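PDB 7KCJ: eukaryotic translation initiation factor 4E type 5 from Leishmania major, which probably binds the 7-methylguanosine cap of messenger RNA and acts in the initiation of translation. Local coordinates for residues Gly75-Phe80 and Val138-Ala143; Pro134-Leu139 and Val155-Ser160. All coordinates share one frame; numbering follows the deposited sequence.

From the N terminus, the chain reaches contact 1 first: segments 75-80 and 138-143, 57 residues apart along the chain, pair and close a loop that includes strand 97-103 and helix 108-121. Contact 2 follows on the same strand 136-143, whose other edge takes up strand 153-159 after a nine-residue connection (144-152), so that the two strands form a beta hairpin. The contacts share Val138 and Leu139, and their centres lie about 12 Å apart. They are also joined by a salt bridge, Arg140 NE to Glu156 OE2 at 3.0 Å. Together they build the middle three strands of the antiparallel sheet, with helix 108-121 packed against one face.

Contact 1 (Gly75-Phe80 and Val138-Ala143); sequences GSTLIF and VLRIAA
Gly75 and Ser76 meet Ala143 through water: one molecule accepts from Gly75 N and donates to both Ser76 O and Ala143 O, while a second links Ser76 OG, Ile141 O and Ala143 N. Ser76 OG is also hydrogen-bonded to Gly73 O. Ser76 O already packs on Ala142 CA at 3.7 Å, and Thr77 adds a side-chain contact. With CG2 anti to the backbone N, the methyl lies 3.8 Å from Arg140 CB and over one face of the guanidinium. Leu78 forms a hydrogen-bonded antiparallel pair with Ile141; Leu78 N reaches Ile141 O at 2.9 Å and Ile141 N reaches Leu78 O at 2.8 Å, both nearly straight. Ile79, facing the same side of the sheet as Arg140, sets CG1 4.3 Å from Arg140 CD and brings CD1 to the edge of the guanidinium. Bent at chi2 and chi3, the arginine turns its NE toward strand 153-159, to a salt bridge with Glu156. Phe80 closes the register with a second reciprocal pair, Phe80 N to Leu139 O at 2.8 Å and Leu139 N to Phe80 O at 2.9 Å. Its CG stands beside the backbone N (chi1 -59°), which carries CE1 to 3.6 Å from Ile141 CD1, while Leu139 O lies at the ring edge. Leu78, Phe80, Leu139 and Ile141 share one face, where Met121, Leu117 and Leu113 of helix 108-121 cover the last three. The arrangement is a regular antiparallel strand pair at the centre of the curved, helix-backed sheet of the eIF4E fold.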
ATOM      1  N   GLY A  75      -1.090 -11.263  -7.783  1.00 35.96           N
ATOM      2  CA  GLY A  75      -1.109 -10.446  -8.987  1.00 35.58           C
ATOM      3  C   GLY A  75      -1.990  -9.220  -8.862  1.00 34.51           C
ATOM      4  O   GLY A  75      -1.877  -8.302  -9.679  1.00 34.02           O
ATOM      5  N   SER A  76      -2.908  -9.203  -7.877  1.00 33.58           N
ATOM      6  CA  SER A  76      -3.768  -8.049  -7.679  1.00 33.30           C
ATOM      7  C   SER A  76      -3.098  -6.966  -6.802  1.00 33.11           C
ATOM      8  O   SER A  76      -2.061  -7.201  -6.170  1.00 32.70           O
ATOM      9  CB  SER A  76      -5.131  -8.465  -7.113  1.00 34.19           C
ATOM     10  OG  SER A  76      -5.057  -8.687  -5.715  1.00 35.70           O
ATOM     11  N   THR A  77      -3.707  -5.779  -6.764  1.00 32.98           N
ATOM     12  CA  THR A  77      -3.208  -4.658  -5.985  1.00 32.52           C
ATOM     13  C   THR A  77      -4.372  -3.821  -5.496  1.00 31.71           C
ATOM     14  O   THR A  77      -5.238  -3.446  -6.285  1.00 31.93           O
ATOM     15  CB  THR A  77      -2.236  -3.772  -6.805  1.00 33.94           C
ATOM     16  OG1 THR A  77      -1.345  -4.571  -7.573  1.00 35.04           O
ATOM     17  CG2 THR A  77      -1.439  -2.842  -5.937  1.00 33.76           C
ATOM     18  N   LEU A  78      -4.409  -3.537  -4.202  1.00 30.86           N
ATOM     19  CA  LEU A  78      -5.386  -2.641  -3.591  1.00 30.09           C
ATOM     20  C   LEU A  78      -4.626  -1.327  -3.455  1.00 29.63           C
ATOM     21  O   LEU A  78      -3.563  -1.315  -2.858  1.00 29.67           O
ATOM     22  CB  LEU A  78      -5.850  -3.150  -2.226  1.00 29.98           C
ATOM     23  CG  LEU A  78      -6.845  -2.248  -1.502  1.00 32.34           C
ATOM     24  CD1 LEU A  78      -8.147  -2.133  -2.291  1.00 32.75           C
ATOM     25  CD2 LEU A  78      -7.128  -2.776  -0.075  1.00 33.28           C
ATOM     26  N   ILE A  79      -5.098  -0.262  -4.077  1.00 29.12           N
ATOM     27  CA  ILE A  79      -4.377   1.014  -4.138  1.00 29.68           C
ATOM     28  C   ILE A  79      -5.061   2.156  -3.383  1.00 30.86           C
ATOM     29  O   ILE A  79      -6.276   2.324  -3.495  1.00 31.70           O
ATOM     30  CB  ILE A  79      -4.218   1.367  -5.640  1.00 30.21           C
ATOM     31  CG1 ILE A  79      -3.472   0.236  -6.415  1.00 31.01           C
ATOM     32  CG2 ILE A  79      -3.554   2.737  -5.856  1.00 30.38           C
ATOM     33  CD1 ILE A  79      -3.492   0.393  -8.004  1.00 31.56           C
ATOM     34  N   PHE A  80      -4.282   2.956  -2.637  1.00 30.58           N
ATOM     35  CA  PHE A  80      -4.774   4.134  -1.925  1.00 30.69           C
ATOM     36  C   PHE A  80      -3.942   5.317  -2.413  1.00 30.67           C
ATOM     37  O   PHE A  80      -2.713   5.306  -2.248  1.00 31.00           O
ATOM     38  CB  PHE A  80      -4.600   3.995  -0.398  1.00 31.00           C
ATOM     39  CG  PHE A  80      -5.309   2.814   0.221  1.00 31.99           C
ATOM     40  CD1 PHE A  80      -4.774   1.541   0.134  1.00 32.82           C
ATOM     41  CD2 PHE A  80      -6.502   2.982   0.905  1.00 32.70           C
ATOM     42  CE1 PHE A  80      -5.429   0.461   0.700  1.00 34.00           C
ATOM     43  CE2 PHE A  80      -7.157   1.899   1.460  1.00 33.46           C
ATOM     44  CZ  PHE A  80      -6.613   0.650   1.369  1.00 33.39           C
ATOM     45  N   VAL A 138       1.180   7.425  -1.811  1.00 34.79           N
ATOM     46  CA  VAL A 138       0.536   6.269  -2.424  1.00 33.43           C
ATOM     47  C   VAL A 138       0.859   5.038  -1.589  1.00 33.21           C
ATOM     48  O   VAL A 138       2.018   4.831  -1.183  1.00 32.74           O
ATOM     49  CB  VAL A 138       0.896   6.025  -3.922  1.00 33.57           C
ATOM     50  CG1 VAL A 138       0.271   4.732  -4.432  1.00 33.74           C
ATOM     51  CG2 VAL A 138       0.468   7.186  -4.814  1.00 34.17           C
ATOM     52  N   LEU A 139      -0.143   4.202  -1.373  1.00 32.77           N
ATOM     53  CA  LEU A 139       0.015   2.964  -0.651  1.00 34.55           C
ATOM     54  C   LEU A 139      -0.561   1.862  -1.532  1.00 35.45           C
ATOM     55  O   LEU A 139      -1.695   1.980  -1.984  1.00 35.53           O
ATOM     56  CB  LEU A 139      -0.777   3.071   0.649  1.00 35.53           C
ATOM     57  CG  LEU A 139      -0.444   2.117   1.769  1.00 39.13           C
ATOM     58  CD1 LEU A 139       0.987   2.275   2.219  1.00 40.42           C
ATOM     59  CD2 LEU A 139      -1.348   2.423   2.946  1.00 40.54           C
ATOM     60  N   ARG A 140       0.228   0.816  -1.821  1.00 35.74           N
ATOM     61  CA  ARG A 140      -0.216  -0.291  -2.654  1.00 36.06           C
ATOM     62  C   ARG A 140      -0.090  -1.583  -1.861  1.00 36.14           C
ATOM     63  O   ARG A 140       0.966  -1.877  -1.333  1.00 36.26           O
ATOM     64  CB  ARG A 140       0.602  -0.359  -3.948  1.00 37.25           C
ATOM     65  CG  ARG A 140       0.868   1.011  -4.571  1.00 40.69           C
ATOM     66  CD  ARG A 140       0.734   0.997  -6.063  1.00 45.31           C
ATOM     67  NE  ARG A 140       1.842   0.295  -6.697  1.00 48.67           N
ATOM     68  CZ  ARG A 140       1.815  -0.186  -7.935  1.00 53.52           C
ATOM     69  NH1 ARG A 140       0.721  -0.066  -8.679  1.00 52.76           N
ATOM     70  NH2 ARG A 140       2.883  -0.791  -8.441  1.00 55.72           N
ATOM     71  N   ILE A 141      -1.176  -2.327  -1.723  1.00 35.84           N
ATOM     72  CA  ILE A 141      -1.183  -3.577  -0.968  1.00 36.57           C
ATOM     73  C   ILE A 141      -1.372  -4.759  -1.910  1.00 36.57           C
ATOM     74  O   ILE A 141      -2.338  -4.779  -2.665  1.00 36.44           O
ATOM     75  CB  ILE A 141      -2.219  -3.536   0.165  1.00 37.68           C
ATOM     76  CG1 ILE A 141      -2.105  -2.256   0.991  1.00 38.70           C
ATOM     77  CG2 ILE A 141      -2.085  -4.733   1.053  1.00 39.25           C
ATOM     78  CD1 ILE A 141      -3.284  -2.106   1.998  1.00 39.94           C
ATOM     79  N   ALA A 142      -0.388  -5.665  -1.967  1.00 36.08           N
ATOM     80  CA  ALA A 142      -0.438  -6.808  -2.869  1.00 36.39           C
ATOM     81  C   ALA A 142      -0.503  -8.142  -2.155  1.00 36.85           C
ATOM     82  O   ALA A 142       0.405  -8.462  -1.384  1.00 38.05           O
ATOM     83  CB  ALA A 142       0.763  -6.794  -3.790  1.00 36.03           C
ATOM     84  N   ALA A 143      -1.520  -8.957  -2.455  1.00 35.52           N
ATOM     85  CA  ALA A 143      -1.609 -10.304  -1.875  1.00 34.96           C
ATOM     86  C   ALA A 143      -0.526 -11.175  -2.518  1.00 34.92           C
ATOM     87  O   ALA A 143      -0.474 -11.286  -3.752  1.00 34.05           O
ATOM     88  CB  ALA A 143      -2.971 -10.917  -2.176  1.00 34.36           C
TER
HETATM   89  O   HOH W   1      -0.468  -9.489  -5.644  1.00 33.77           O
HETATM   90  O   HOH W   2      -3.886  -7.450  -3.184  1.00 38.86           O

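Contact 2 (Pro134-Leu139 and Val155-Ser160); sequences PVCDVL and VEVWLS
Strands 136-139 and 155-159 run antiparallel at 148°, and their register slips by one residue between Cys136 and Val138, a beta bulge: Asp137 N bonds to Trp158 O at 3.0 Å, whereas Trp158 N bonds to Val138 O at 2.9 Å. Beyond the strand end, Ser160 N reaches Val135 O at 2.9 Å. A water joins Ser160 OG to Asp137 OD2, and Asp137 OD1 forms a salt bridge with Arg82. On one face of the sheet, Cys136 SG touches Leu159 CD2 at 3.5 Å, and its CB meets Val157 CG1. Farther along, Leu139 CD1 touches both Val157 CG2 and Val155 CG1, 3.7 Å from each; helix 108-121 covers this row through Val116, Leu117 and Val120. On the other face Val138 and Trp158 lie side by side. Placed anti to the backbone N (chi1 175°), Val138 CG1 sits 3.9 Å above the indole plane, toward its rim, in a CH-pi contact with the six-membered ring. Trp158 NE1 donates to Glu156 OE1 at 3.0 Å, from above the carboxylate plane but within the indole plane, a bond that would limit rotation of the ring. Arg98 forms a salt bridge with the same OE1. This is a bulged antiparallel beta hairpin, whose Cys136, Leu139, Val155 and Val157 face packs on helix 108-121 in the antiparallel, helix-backed sheet of the eIF4E fold.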
ATOM      1  N   PRO A 134       4.208  15.200   6.266  1.00 66.35           N
ATOM      2  CA  PRO A 134       4.047  13.882   5.642  1.00 63.91           C
ATOM      3  C   PRO A 134       4.306  13.860   4.138  1.00 60.51           C
ATOM      4  O   PRO A 134       3.880  14.745   3.400  1.00 60.10           O
ATOM      5  CB  PRO A 134       2.618  13.485   6.020  1.00 65.23           C
ATOM      6  CG  PRO A 134       2.231  14.397   7.150  1.00 66.28           C
ATOM      7  CD  PRO A 134       2.941  15.671   6.851  1.00 65.45           C
ATOM      8  N   VAL A 135       5.025  12.830   3.693  1.00 57.84           N
ATOM      9  CA  VAL A 135       5.446  12.724   2.305  1.00 55.71           C
ATOM     10  C   VAL A 135       5.020  11.374   1.621  1.00 52.54           C
ATOM     11  O   VAL A 135       5.222  11.200   0.418  1.00 52.42           O
ATOM     12  CB  VAL A 135       6.974  13.008   2.310  1.00 56.85           C
ATOM     13  CG1 VAL A 135       7.826  11.841   1.820  1.00 57.75           C
ATOM     14  CG2 VAL A 135       7.311  14.317   1.611  1.00 57.15           C
ATOM     15  N   CYS A 136       4.363  10.471   2.368  1.00 49.55           N
ATOM     16  CA  CYS A 136       3.878   9.201   1.833  1.00 47.23           C
ATOM     17  C   CYS A 136       2.536   9.450   1.081  1.00 44.52           C
ATOM     18  O   CYS A 136       1.535   9.707   1.733  1.00 44.60           O
ATOM     19  CB  CYS A 136       3.729   8.180   2.962  1.00 47.37           C
ATOM     20  SG  CYS A 136       5.241   7.912   3.937  1.00 49.25           S
ATOM     21  N   ASP A 137       2.519   9.429  -0.276  1.00 42.07           N
ATOM     22  CA  ASP A 137       1.289   9.742  -1.028  1.00 40.19           C
ATOM     23  C   ASP A 137       0.576   8.598  -1.709  1.00 37.48           C
ATOM     24  O   ASP A 137      -0.524   8.819  -2.207  1.00 38.04           O
ATOM     25  CB  ASP A 137       1.527  10.815  -2.087  1.00 42.96           C
ATOM     26  CG  ASP A 137       1.964  12.127  -1.513  1.00 50.79           C
ATOM     27  OD1 ASP A 137       1.416  12.526  -0.467  1.00 52.01           O
ATOM     28  OD2 ASP A 137       2.870  12.751  -2.097  1.00 55.00           O
ATOM     29  N   VAL A 138       1.180   7.425  -1.811  1.00 34.79           N
ATOM     30  CA  VAL A 138       0.536   6.269  -2.424  1.00 33.43           C
ATOM     31  C   VAL A 138       0.859   5.038  -1.589  1.00 33.21           C
ATOM     32  O   VAL A 138       2.018   4.831  -1.183  1.00 32.74           O
ATOM     33  CB  VAL A 138       0.896   6.025  -3.922  1.00 33.57           C
ATOM     34  CG1 VAL A 138       0.271   4.732  -4.432  1.00 33.74           C
ATOM     35  CG2 VAL A 138       0.468   7.186  -4.814  1.00 34.17           C
ATOM     36  N   LEU A 139      -0.143   4.202  -1.373  1.00 32.77           N
ATOM     37  CA  LEU A 139       0.015   2.964  -0.651  1.00 34.55           C
ATOM     38  C   LEU A 139      -0.561   1.862  -1.532  1.00 35.45           C
ATOM     39  O   LEU A 139      -1.695   1.980  -1.984  1.00 35.53           O
ATOM     40  CB  LEU A 139      -0.777   3.071   0.649  1.00 35.53           C
ATOM     41  CG  LEU A 139      -0.444   2.117   1.769  1.00 39.13           C
ATOM     42  CD1 LEU A 139       0.987   2.275   2.219  1.00 40.42           C
ATOM     43  CD2 LEU A 139      -1.348   2.423   2.946  1.00 40.54           C
ATOM     44  N   VAL A 155       3.303  -4.580   1.332  1.00 36.02           N
ATOM     45  CA  VAL A 155       2.838  -3.208   1.324  1.00 36.79           C
ATOM     46  C   VAL A 155       3.939  -2.364   0.687  1.00 36.41           C
ATOM     47  O   VAL A 155       5.109  -2.468   1.064  1.00 36.54           O
ATOM     48  CB  VAL A 155       2.459  -2.696   2.728  1.00 38.35           C
ATOM     49  CG1 VAL A 155       1.887  -1.275   2.644  1.00 39.25           C
ATOM     50  CG2 VAL A 155       1.460  -3.628   3.401  1.00 38.70           C
ATOM     51  N   GLU A 156       3.589  -1.598  -0.328  1.00 36.08           N
ATOM     52  CA  GLU A 156       4.522  -0.737  -1.050  1.00 36.32           C
ATOM     53  C   GLU A 156       4.108   0.711  -0.784  1.00 36.33           C
ATOM     54  O   GLU A 156       2.974   1.087  -1.075  1.00 36.29           O
ATOM     55  CB  GLU A 156       4.457  -1.051  -2.555  1.00 38.97           C
ATOM     56  CG  GLU A 156       5.275  -0.122  -3.449  1.00 46.79           C
ATOM     57  CD  GLU A 156       5.196  -0.449  -4.930  1.00 56.84           C
ATOM     58  OE1 GLU A 156       6.124  -0.077  -5.678  1.00 57.71           O
ATOM     59  OE2 GLU A 156       4.195  -1.083  -5.341  1.00 62.78           O
ATOM     60  N   VAL A 157       5.012   1.515  -0.230  1.00 36.32           N
ATOM     61  CA  VAL A 157       4.733   2.921   0.081  1.00 37.04           C
ATOM     62  C   VAL A 157       5.525   3.825  -0.849  1.00 37.22           C
ATOM     63  O   VAL A 157       6.740   3.685  -0.904  1.00 36.91           O
ATOM     64  CB  VAL A 157       5.132   3.243   1.551  1.00 37.92           C
ATOM     65  CG1 VAL A 157       4.647   4.636   1.948  1.00 38.45           C
ATOM     66  CG2 VAL A 157       4.623   2.177   2.533  1.00 38.01           C
ATOM     67  N   TRP A 158       4.878   4.773  -1.545  1.00 37.62           N
ATOM     68  CA  TRP A 158       5.581   5.716  -2.429  1.00 37.89           C
ATOM     69  C   TRP A 158       5.740   7.042  -1.735  1.00 37.96           C
ATOM     70  O   TRP A 158       4.752   7.629  -1.298  1.00 37.99           O
ATOM     71  CB  TRP A 158       4.858   5.931  -3.771  1.00 38.28           C
ATOM     72  CG  TRP A 158       4.777   4.730  -4.680  1.00 39.63           C
ATOM     73  CD1 TRP A 158       5.327   3.494  -4.479  1.00 40.75           C
ATOM     74  CD2 TRP A 158       4.078   4.660  -5.931  1.00 39.96           C
ATOM     75  NE1 TRP A 158       5.007   2.661  -5.526  1.00 41.25           N
ATOM     76  CE2 TRP A 158       4.246   3.354  -6.434  1.00 40.89           C
ATOM     77  CE3 TRP A 158       3.337   5.579  -6.687  1.00 41.07           C
ATOM     78  CZ2 TRP A 158       3.659   2.934  -7.628  1.00 41.44           C
ATOM     79  CZ3 TRP A 158       2.800   5.166  -7.899  1.00 42.12           C
ATOM     80  CH2 TRP A 158       2.974   3.858  -8.358  1.00 41.83           C
ATOM     81  N   LEU A 159       6.982   7.490  -1.579  1.00 37.97           N
ATOM     82  CA  LEU A 159       7.272   8.765  -0.939  1.00 38.68           C
ATOM     83  C   LEU A 159       7.537   9.807  -2.023  1.00 39.03           C
ATOM     84  O   LEU A 159       8.234   9.509  -2.986  1.00 38.54           O
ATOM     85  CB  LEU A 159       8.513   8.674  -0.033  1.00 39.21           C
ATOM     86  CG  LEU A 159       8.830   7.378   0.734  1.00 41.65           C
ATOM     87  CD1 LEU A 159       9.975   7.578   1.629  1.00 42.64           C
ATOM     88  CD2 LEU A 159       7.704   6.957   1.593  1.00 42.63           C
ATOM     89  N   SER A 160       7.032  11.021  -1.854  1.00 40.01           N
ATOM     90  CA  SER A 160       7.295  12.095  -2.825  1.00 41.74           C
ATOM     91  C   SER A 160       8.713  12.682  -2.671  1.00 42.99           C
ATOM     92  O   SER A 160       9.250  13.249  -3.631  1.00 43.24           O
ATOM     93  CB  SER A 160       6.240  13.188  -2.732  1.00 43.17           C
ATOM     94  OG  SER A 160       6.265  13.828  -1.468  1.00 44.63           O
TER
HETATM   95  O   HOH W   3       3.797  14.946  -0.958  1.00 45.04           O